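Local structure of aminoacyl-tRNA synthetase (Cryptosporidium parvum, 5F9Z) at residues T276-A279 with I280-I284; W54-F57 with I58-I62; A27-Y30 with S31-V35. The protein probably catalyses the ATP-dependent attachment of proline to its tRNA, and is bound here to halofuginone and the ATP analogue AMPPNP. All blocks are in the same frame, centred on the assembly; numbering follows the deposited sequence.

Interaction 1: T276-A279 with I280-I284. With ANP (phosphoaminophosphonic acid-adenylate ester), chain D.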
loop_
_atom_site.group_PDB
_atom_site.type_symbol
_atom_site.label_atom_id
_atom_site.label_comp_id
_atom_site.label_asym_id
_atom_site.label_seq_id
_atom_site.Cartn_x
_atom_site.Cartn_y
_atom_site.Cartn_z
ATOM N N THR A 276 0.462 5.714 -2.841
ATOM C CA THR A 276 1.212 5.346 -4.034
ATOM C C THR A 276 1.084 3.851 -4.306
ATOM O O THR A 276 0.459 3.104 -3.547
ATOM C CB THR A 276 2.690 5.716 -3.885
ATOM O OG1 THR A 276 3.284 4.868 -2.899
ATOM C CG2 THR A 276 2.834 7.157 -3.446
ATOM N N THR A 277 1.709 3.420 -5.406
ATOM C CA THR A 277 1.816 2.008 -5.757
ATOM C C THR A 277 2.624 1.203 -4.747
ATOM O O THR A 277 2.718 -0.019 -4.897
ATOM C CB THR A 277 2.435 1.859 -7.149
ATOM O OG1 THR A 277 3.521 2.783 -7.289
ATOM C CG2 THR A 277 1.397 2.132 -8.223
ATOM N N ARG A 278 3.217 1.855 -3.741
ATOM C CA ARG A 278 3.860 1.133 -2.646
ATOM C C ARG A 278 2.895 0.173 -1.962
ATOM O O ARG A 278 3.312 -0.888 -1.479
ATOM C CB ARG A 278 4.428 2.134 -1.637
ATOM C CG ARG A 278 4.806 1.545 -0.290
ATOM C CD ARG A 278 5.297 2.622 0.660
ATOM N NE ARG A 278 6.585 3.173 0.249
ATOM C CZ ARG A 278 7.338 3.959 1.012
ATOM N NH1 ARG A 278 6.931 4.286 2.232
ATOM N NH2 ARG A 278 8.497 4.416 0.559
ATOM N N ALA A 279 1.606 0.522 -1.920
ATOM C CA ALA A 279 0.612 -0.340 -1.287
ATOM C C ALA A 279 0.626 -1.740 -1.886
ATOM O O ALA A 279 0.417 -2.730 -1.174
ATOM C CB ALA A 279 -0.778 0.280 -1.420
ATOM N N ILE A 280 0.874 -1.843 -3.192
ATOM C CA ILE A 280 0.929 -3.152 -3.836
ATOM C C ILE A 280 2.103 -3.957 -3.294
ATOM O O ILE A 280 1.965 -5.141 -2.965
ATOM C CB ILE A 280 1.008 -2.992 -5.364
ATOM C CG1 ILE A 280 -0.168 -2.152 -5.870
ATOM C CG2 ILE A 280 1.026 -4.356 -6.041
ATOM C CD1 ILE A 280 -0.162 -1.930 -7.367
ATOM N N GLY A 281 3.271 -3.323 -3.181
ATOM C CA GLY A 281 4.440 -4.029 -2.683
ATOM C C GLY A 281 4.283 -4.489 -1.246
ATOM O O GLY A 281 4.656 -5.613 -0.901
ATOM N N VAL A 282 3.729 -3.627 -0.390
ATOM C CA VAL A 282 3.490 -4.009 1.000
ATOM C C VAL A 282 2.521 -5.182 1.067
ATOM O O VAL A 282 2.690 -6.102 1.877
ATOM C CB VAL A 282 2.974 -2.801 1.805
ATOM C CG1 VAL A 282 2.774 -3.180 3.266
ATOM C CG2 VAL A 282 3.931 -1.627 1.679
ATOM N N MET A 283 1.498 -5.173 0.210
ATOM C CA MET A 283 0.543 -6.275 0.180
ATOM C C MET A 283 1.200 -7.564 -0.300
ATOM O O MET A 283 0.906 -8.646 0.221
ATOM C CB MET A 283 -0.649 -5.902 -0.704
ATOM C CG MET A 283 -1.691 -6.995 -0.877
ATOM S SD MET A 283 -1.354 -8.065 -2.290
ATOM C CE MET A 283 -1.266 -6.859 -3.610
ATOM N N ILE A 284 2.090 -7.467 -1.291
ATOM C CA ILE A 284 2.785 -8.651 -1.795
ATOM C C ILE A 284 3.655 -9.260 -0.702
ATOM O O ILE A 284 3.615 -10.471 -0.453
ATOM C CB ILE A 284 3.619 -8.295 -3.038
ATOM C CG1 ILE A 284 2.713 -7.880 -4.196
ATOM C CG2 ILE A 284 4.502 -9.467 -3.443
ATOM C CD1 ILE A 284 3.442 -7.124 -5.287
HETATM P PG ANP D . 10.187 9.106 2.338
HETATM O O1G ANP D . 11.202 9.744 3.232
HETATM O O2G ANP D . 10.222 7.544 2.549
HETATM O O3G ANP D . 10.529 9.428 0.828
HETATM P PB ANP D . 8.104 10.884 1.692
HETATM O O1B ANP D . 7.885 12.209 2.478
HETATM O O2B ANP D . 9.096 11.115 0.599
HETATM N N3B ANP D . 8.645 9.687 2.738
HETATM P PA ANP D . 5.629 11.426 0.626
HETATM O O1A ANP D . 6.189 12.491 -0.235
HETATM O O2A ANP D . 4.950 11.938 1.899
HETATM O O3A ANP D . 6.754 10.401 1.080
HETATM O "O5'" ANP D . 4.628 10.570 -0.257
HETATM C "C5'" ANP D . 3.408 10.026 0.293
HETATM C "C4'" ANP D . 3.564 8.536 0.460
HETATM O "O4'" ANP D . 4.063 7.972 -0.766
HETATM C "C3'" ANP D . 4.560 8.099 1.527
HETATM O "O3'" ANP D . 3.928 8.022 2.799
HETATM C "C2'" ANP D . 5.001 6.718 1.030
HETATM O "O2'" ANP D . 4.141 5.691 1.510
HETATM C "C1'" ANP D . 4.882 6.849 -0.494
HETATM N N9 ANP D . 6.153 7.037 -1.187
HETATM C C8 ANP D . 7.115 7.973 -0.912
HETATM N N7 ANP D . 8.157 7.918 -1.707
HETATM C C5 ANP D . 7.855 6.876 -2.571
HETATM C C6 ANP D . 8.556 6.311 -3.654
HETATM N N6 ANP D . 9.753 6.732 -4.068
HETATM N N1 ANP D . 7.973 5.279 -4.308
HETATM C C2 ANP D . 6.775 4.852 -3.898
HETATM N N3 ANP D . 6.023 5.307 -2.893
HETATM C C4 ANP D . 6.623 6.326 -2.265
#

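Interaction 2: W54-F57 with I58-I62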
loop_
_atom_site.group_PDB
_atom_site.type_symbol
_atom_site.label_atom_id
_atom_site.label_comp_id
_atom_site.label_asym_id
_atom_site.label_seq_id
_atom_site.Cartn_x
_atom_site.Cartn_y
_atom_site.Cartn_z
ATOM N N TRP A 54 -0.967 -7.790 -14.583
ATOM C CA TRP A 54 -1.294 -8.535 -13.372
ATOM C C TRP A 54 -1.113 -7.685 -12.120
ATOM O O TRP A 54 -1.842 -7.869 -11.139
ATOM C CB TRP A 54 -0.446 -9.802 -13.284
ATOM C CG TRP A 54 -1.053 -10.856 -12.413
ATOM C CD1 TRP A 54 -0.689 -11.179 -11.138
ATOM C CD2 TRP A 54 -2.145 -11.721 -12.751
ATOM N NE1 TRP A 54 -1.482 -12.197 -10.663
ATOM C CE2 TRP A 54 -2.384 -12.546 -11.634
ATOM C CE3 TRP A 54 -2.941 -11.879 -13.890
ATOM C CZ2 TRP A 54 -3.387 -13.515 -11.624
ATOM C CZ3 TRP A 54 -3.935 -12.842 -13.877
ATOM C CH2 TRP A 54 -4.149 -13.646 -12.752
ATOM N N SER A 55 -0.156 -6.758 -12.130
ATOM C CA SER A 55 0.007 -5.831 -11.017
ATOM C C SER A 55 -0.771 -4.539 -11.230
ATOM O O SER A 55 -1.296 -3.969 -10.267
ATOM C CB SER A 55 1.488 -5.512 -10.800
ATOM O OG SER A 55 2.029 -4.812 -11.908
ATOM N N TYR A 56 -0.861 -4.066 -12.476
ATOM C CA TYR A 56 -1.563 -2.814 -12.734
ATOM C C TYR A 56 -3.060 -2.943 -12.482
ATOM O O TYR A 56 -3.724 -1.942 -12.190
ATOM C CB TYR A 56 -1.303 -2.342 -14.164
ATOM C CG TYR A 56 -1.817 -0.947 -14.427
ATOM C CD1 TYR A 56 -1.185 0.160 -13.874
ATOM C CD2 TYR A 56 -2.937 -0.734 -15.220
ATOM C CE1 TYR A 56 -1.650 1.440 -14.104
ATOM C CE2 TYR A 56 -3.409 0.544 -15.459
ATOM C CZ TYR A 56 -2.762 1.626 -14.896
ATOM O OH TYR A 56 -3.226 2.899 -15.127
ATOM N N PHE A 57 -3.607 -4.156 -12.599
ATOM C CA PHE A 57 -4.996 -4.377 -12.210
ATOM C C PHE A 57 -5.212 -4.034 -10.742
ATOM O O PHE A 57 -6.236 -3.443 -10.378
ATOM C CB PHE A 57 -5.398 -5.829 -12.483
ATOM C CG PHE A 57 -6.780 -6.183 -11.996
ATOM C CD1 PHE A 57 -6.989 -6.607 -10.690
ATOM C CD2 PHE A 57 -7.870 -6.103 -12.847
ATOM C CE1 PHE A 57 -8.255 -6.929 -10.242
ATOM C CE2 PHE A 57 -9.139 -6.430 -12.406
ATOM C CZ PHE A 57 -9.331 -6.844 -11.101
ATOM N N ILE A 58 -4.259 -4.406 -9.884
ATOM C CA ILE A 58 -4.406 -4.153 -8.455
ATOM C C ILE A 58 -4.401 -2.656 -8.175
ATOM O O ILE A 58 -5.137 -2.171 -7.308
ATOM C CB ILE A 58 -3.307 -4.891 -7.671
ATOM C CG1 ILE A 58 -3.418 -6.397 -7.912
ATOM C CG2 ILE A 58 -3.401 -4.575 -6.184
ATOM C CD1 ILE A 58 -2.513 -7.226 -7.036
ATOM N N TRP A 59 -3.587 -1.896 -8.911
ATOM C CA TRP A 59 -3.606 -0.447 -8.747
ATOM C C TRP A 59 -4.904 0.149 -9.274
ATOM O O TRP A 59 -5.450 1.086 -8.677
ATOM C CB TRP A 59 -2.404 0.187 -9.444
ATOM C CG TRP A 59 -2.390 1.677 -9.316
ATOM C CD1 TRP A 59 -2.591 2.589 -10.311
ATOM C CD2 TRP A 59 -2.190 2.430 -8.114
ATOM N NE1 TRP A 59 -2.515 3.865 -9.804
ATOM C CE2 TRP A 59 -2.271 3.794 -8.458
ATOM C CE3 TRP A 59 -1.944 2.083 -6.782
ATOM C CZ2 TRP A 59 -2.113 4.811 -7.518
ATOM C CZ3 TRP A 59 -1.790 3.093 -5.851
ATOM C CH2 TRP A 59 -1.874 4.440 -6.223
ATOM N N GLU A 60 -5.412 -0.377 -10.392
ATOM C CA GLU A 60 -6.701 0.077 -10.902
ATOM C C GLU A 60 -7.817 -0.213 -9.909
ATOM O O GLU A 60 -8.767 0.568 -9.786
ATOM C CB GLU A 60 -6.999 -0.581 -12.249
ATOM C CG GLU A 60 -6.146 -0.067 -13.389
ATOM C CD GLU A 60 -6.517 -0.689 -14.721
ATOM O OE1 GLU A 60 -6.725 -1.921 -14.769
ATOM O OE2 GLU A 60 -6.611 0.057 -15.718
ATOM N N THR A 61 -7.721 -1.336 -9.193
ATOM C CA THR A 61 -8.702 -1.641 -8.157
ATOM C C THR A 61 -8.545 -0.699 -6.969
ATOM O O THR A 61 -9.535 -0.172 -6.448
ATOM C CB THR A 61 -8.565 -3.097 -7.714
ATOM O OG1 THR A 61 -8.663 -3.954 -8.858
ATOM C CG2 THR A 61 -9.659 -3.460 -6.722
ATOM N N ILE A 62 -7.304 -0.479 -6.528
ATOM C CA ILE A 62 -7.047 0.499 -5.474
ATOM C C ILE A 62 -7.540 1.875 -5.899
ATOM O O ILE A 62 -8.167 2.599 -5.115
ATOM C CB ILE A 62 -5.549 0.523 -5.118
ATOM C CG1 ILE A 62 -5.130 -0.788 -4.450
ATOM C CG2 ILE A 62 -5.229 1.710 -4.219
ATOM C CD1 ILE A 62 -3.642 -0.887 -4.188
#

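Interaction 3: A27-Y30 with S31-V35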
loop_
_atom_site.group_PDB
_atom_site.type_symbol
_atom_site.label_atom_id
_atom_site.label_comp_id
_atom_site.label_asym_id
_atom_site.label_seq_id
_atom_site.Cartn_x
_atom_site.Cartn_y
_atom_site.Cartn_z
ATOM N N ALA A 27 15.121 -10.765 -0.419
ATOM C CA ALA A 27 15.285 -9.950 -1.619
ATOM C C ALA A 27 15.129 -10.787 -2.883
ATOM O O ALA A 27 14.446 -10.375 -3.828
ATOM C CB ALA A 27 16.645 -9.253 -1.601
ATOM N N ASP A 28 15.751 -11.967 -2.914
ATOM C CA ASP A 28 15.607 -12.843 -4.072
ATOM C C ASP A 28 14.192 -13.402 -4.165
ATOM O O ASP A 28 13.662 -13.584 -5.268
ATOM C CB ASP A 28 16.635 -13.971 -4.004
ATOM C CG ASP A 28 16.669 -14.808 -5.267
ATOM O OD1 ASP A 28 16.240 -14.306 -6.328
ATOM O OD2 ASP A 28 17.132 -15.966 -5.202
ATOM N N TRP A 29 13.563 -13.677 -3.019
ATOM C CA TRP A 29 12.176 -14.132 -3.029
ATOM C C TRP A 29 11.254 -13.071 -3.614
ATOM O O TRP A 29 10.374 -13.379 -4.426
ATOM C CB TRP A 29 11.730 -14.502 -1.613
ATOM C CG TRP A 29 10.261 -14.795 -1.503
ATOM C CD1 TRP A 29 9.654 -16.008 -1.647
ATOM C CD2 TRP A 29 9.214 -13.855 -1.223
ATOM N NE1 TRP A 29 8.297 -15.883 -1.475
ATOM C CE2 TRP A 29 8.000 -14.571 -1.215
ATOM C CE3 TRP A 29 9.184 -12.478 -0.980
ATOM C CZ2 TRP A 29 6.773 -13.958 -0.976
ATOM C CZ3 TRP A 29 7.964 -11.870 -0.744
ATOM C CH2 TRP A 29 6.776 -12.609 -0.743
ATOM N N TYR A 30 11.442 -11.812 -3.212
ATOM C CA TYR A 30 10.581 -10.739 -3.697
ATOM C C TYR A 30 10.734 -10.546 -5.199
ATOM O O TYR A 30 9.745 -10.322 -5.907
ATOM C CB TYR A 30 10.896 -9.445 -2.945
ATOM C CG TYR A 30 9.971 -8.293 -3.263
ATOM C CD1 TYR A 30 8.606 -8.387 -3.029
ATOM C CD2 TYR A 30 10.468 -7.100 -3.775
ATOM C CE1 TYR A 30 7.757 -7.334 -3.311
ATOM C CE2 TYR A 30 9.628 -6.040 -4.060
ATOM C CZ TYR A 30 8.273 -6.163 -3.825
ATOM O OH TYR A 30 7.432 -5.110 -4.106
ATOM N N SER A 31 11.965 -10.643 -5.708
ATOM C CA SER A 31 12.194 -10.472 -7.138
ATOM C C SER A 31 11.543 -11.594 -7.940
ATOM O O SER A 31 10.879 -11.341 -8.951
ATOM C CB SER A 31 13.693 -10.405 -7.424
ATOM O OG SER A 31 13.939 -10.270 -8.814
ATOM N N GLN A 32 11.722 -12.843 -7.503
ATOM C CA GLN A 32 11.136 -13.967 -8.227
ATOM C C GLN A 32 9.614 -13.920 -8.193
ATOM O O GLN A 32 8.954 -14.291 -9.170
ATOM C CB GLN A 32 11.637 -15.291 -7.649
ATOM C CG GLN A 32 13.125 -15.539 -7.821
ATOM C CD GLN A 32 13.531 -16.933 -7.381
ATOM O OE1 GLN A 32 12.795 -17.899 -7.583
ATOM N NE2 GLN A 32 14.704 -17.043 -6.767
ATOM N N VAL A 33 9.038 -13.462 -7.079
ATOM C CA VAL A 33 7.585 -13.456 -6.946
ATOM C C VAL A 33 6.959 -12.435 -7.889
ATOM O O VAL A 33 5.955 -12.718 -8.552
ATOM C CB VAL A 33 7.187 -13.206 -5.480
ATOM C CG1 VAL A 33 5.738 -12.769 -5.385
ATOM C CG2 VAL A 33 7.406 -14.463 -4.655
ATOM N N ILE A 34 7.543 -11.238 -7.978
ATOM C CA ILE A 34 6.957 -10.204 -8.826
ATOM C C ILE A 34 7.281 -10.406 -10.302
ATOM O O ILE A 34 6.539 -9.914 -11.161
ATOM C CB ILE A 34 7.412 -8.805 -8.378
ATOM C CG1 ILE A 34 8.932 -8.674 -8.481
ATOM C CG2 ILE A 34 6.936 -8.519 -6.960
ATOM C CD1 ILE A 34 9.470 -7.374 -7.935
ATOM N N VAL A 35 8.358 -11.114 -10.626
ATOM C CA VAL A 35 8.724 -11.342 -12.022
ATOM C C VAL A 35 8.018 -12.567 -12.588
ATOM O O VAL A 35 7.354 -12.488 -13.625
ATOM C CB VAL A 35 10.257 -11.464 -12.157
ATOM C CG1 VAL A 35 10.628 -12.009 -13.527
ATOM C CG2 VAL A 35 10.914 -10.114 -11.929
#

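Interaction 1: T276-A279 with I280-I284
Arg278 and Val282 meet one turn apart, through their side chains and through a backbone bond from Val282 N to Arg278 O (3.0 Å, 169° at the hydrogen). Starting at the root of the arginine, CB sits 3.8 Å from N3 of the bound nucleotide. With chi1 at 165°, CG lies anti to the backbone N and comes 3.8 Å from Val282 CG2, the two side chains crossing at a slant. CD approaches the ribose, 3.4 Å from O2'. The chain then bends at chi3 (-69°) and brings the guanidinium across the ribose, so that C2' stands over one face, toward its rim. NH1 comes 3.2 Å from O2', while NH2 lies farther off, 3.9 Å from N9. Two backbone carbonyls hold the group in place: NE donates to Ile164 O and NH1 to Gln239 O. Thr276 is committed twice through one hydroxyl. OG1 gives its proton to N3 of the nucleotide (2.8 Å) and accepts from Arg278 N (3.1 Å), a capping bond where strand gives way to helix. A nucleotide-binding arginine at the junction of strand 265-276 and helix 278-287 is the hallmark of motif 3 in class II aminoacyl-tRNA synthetases.

Interaction 2: W54-F57 with I58-I62
The first turns of helix 53-71 carry two side-chain pairs of the i to i+4 kind, Tyr56 with Glu60 and Phe57 with Thr61, both toward its more open side. Thr61 grips Phe57 O twice. Its backbone N donates at 2.8 Å and its hydroxyl OG1 at 2.9 Å, the two donors coming from opposite faces of the carbonyl plane. With OG1 turned beside its own backbone N (chi1 -55°), the hydroxyl can bond back to the preceding turn, a common use of threonine within helices. The same oxygen lies over one face of the Phe57 ring, 3.3 Å from CE1, so the hydroxyl that bonds the carbonyl also lies against the ring. The Tyr56 pair is built differently. Here Glu60 runs across the tyrosine at about a right angle: its CG packs 3.5 Å from Tyr56 CE2, and OE2 comes to 3.2 Å from the same carbon. Ring and carboxylate planes are turned 44° against each other. In the backbone of the same pair, Glu60 N donates to Tyr56 O (2.9 Å). Tyr56 also leans toward Trp59, where CE1 and the indole CD1 meet loosely at 4.1 Å. At the residue before Tyr56 the helix bonding is poorer: Ser55 O receives weak bonds from Ile58 N and Trp59 N. The Ser55 hydroxyl lies within bonding reach of two carbonyls, Met39 O and Arg52 O, which must share its one proton.

Trp54 faces another way, giving its indole N-H to Lys357 O, just past helix 347-356 in the anticodon-binding region. Toward the catalytic core, Ile58 packs on Ile280 and Met283 of helix 278-287, while Trp59 reaches Leu170 of strand 168-178 and Leu275 of strand 265-276.

Interaction 3: A27-Y30 with S31-V35
Val33, with chi1 at 162°, places CG2 beside its own backbone N and turns that methyl back over the indole of Trp29, one turn earlier. The result is a CH-pi contact: CG2 stands over one face of the five-membered ring, 3.7 Å from its centroid and displaced toward the rim, with CE2 the nearest ring atom at 3.5 Å. Ile34 uses a less usual first torsion for a helix, 61°, with CG1 wedged between backbone N and carbonyl carbon. That branch lies tight against Tyr30 O, at 3.2 Å, and CG2 is set over one face of the Tyr30 ring, 4.3 Å from its centroid, in a second and looser CH-pi contact.

These are i to i+4 pairs along helix 26-36, an amphipathic segment near the N-terminus. Its buried flank carries Trp29, Tyr30, Val33 and Ile34, with Ile284 of helix 278-287 packing on the last three. The polar atoms of both aromatic side chains have partners beyond the helix: Trp29 NE1 donates to Asp289 O, and the Tyr30 hydroxyl is hydrogen-bonded to Pro162 O.

Toward solvent, Asp28 and Gln32 are joined by their side chains. Gln32 NE2 makes a nearly straight bond to Asp28 OD1 (3.2 Å) and a weak, bent one to OD2 (3.1 Å). OD1 is met from above the carboxylate plane, yet lies in the plane of the amide; the two groups are turned 58° apart. The other end of that amide is also used, as OE1 takes hydrogen bonds from Thr19 N and Lys36 NZ.

Overall arrangement
The strand end and helix of interaction 1 (276-284) are the common neighbour of the other two. Interaction 2 has its centre 10 Å away and touches both, Trp59 CZ3 lying 3.2 Å from Thr276 O and Ile58 CD1 3.7 Å from Met283 CE. Interaction 3, with its centre 14 Å off, reaches the helix through Tyr30 OH, 3.5 Å from Gly281 CA. Residues 54-62 and 27-35 do not meet, their nearest atoms being about 7 Å apart. Interaction 1 alone contacts the nucleotide; the side chains of Trp59 and Tyr30 stay about 9 and 10 Å from it, packing behind the motif 3 helix. Halofuginone is about 10 Å from the Arg278 side chain.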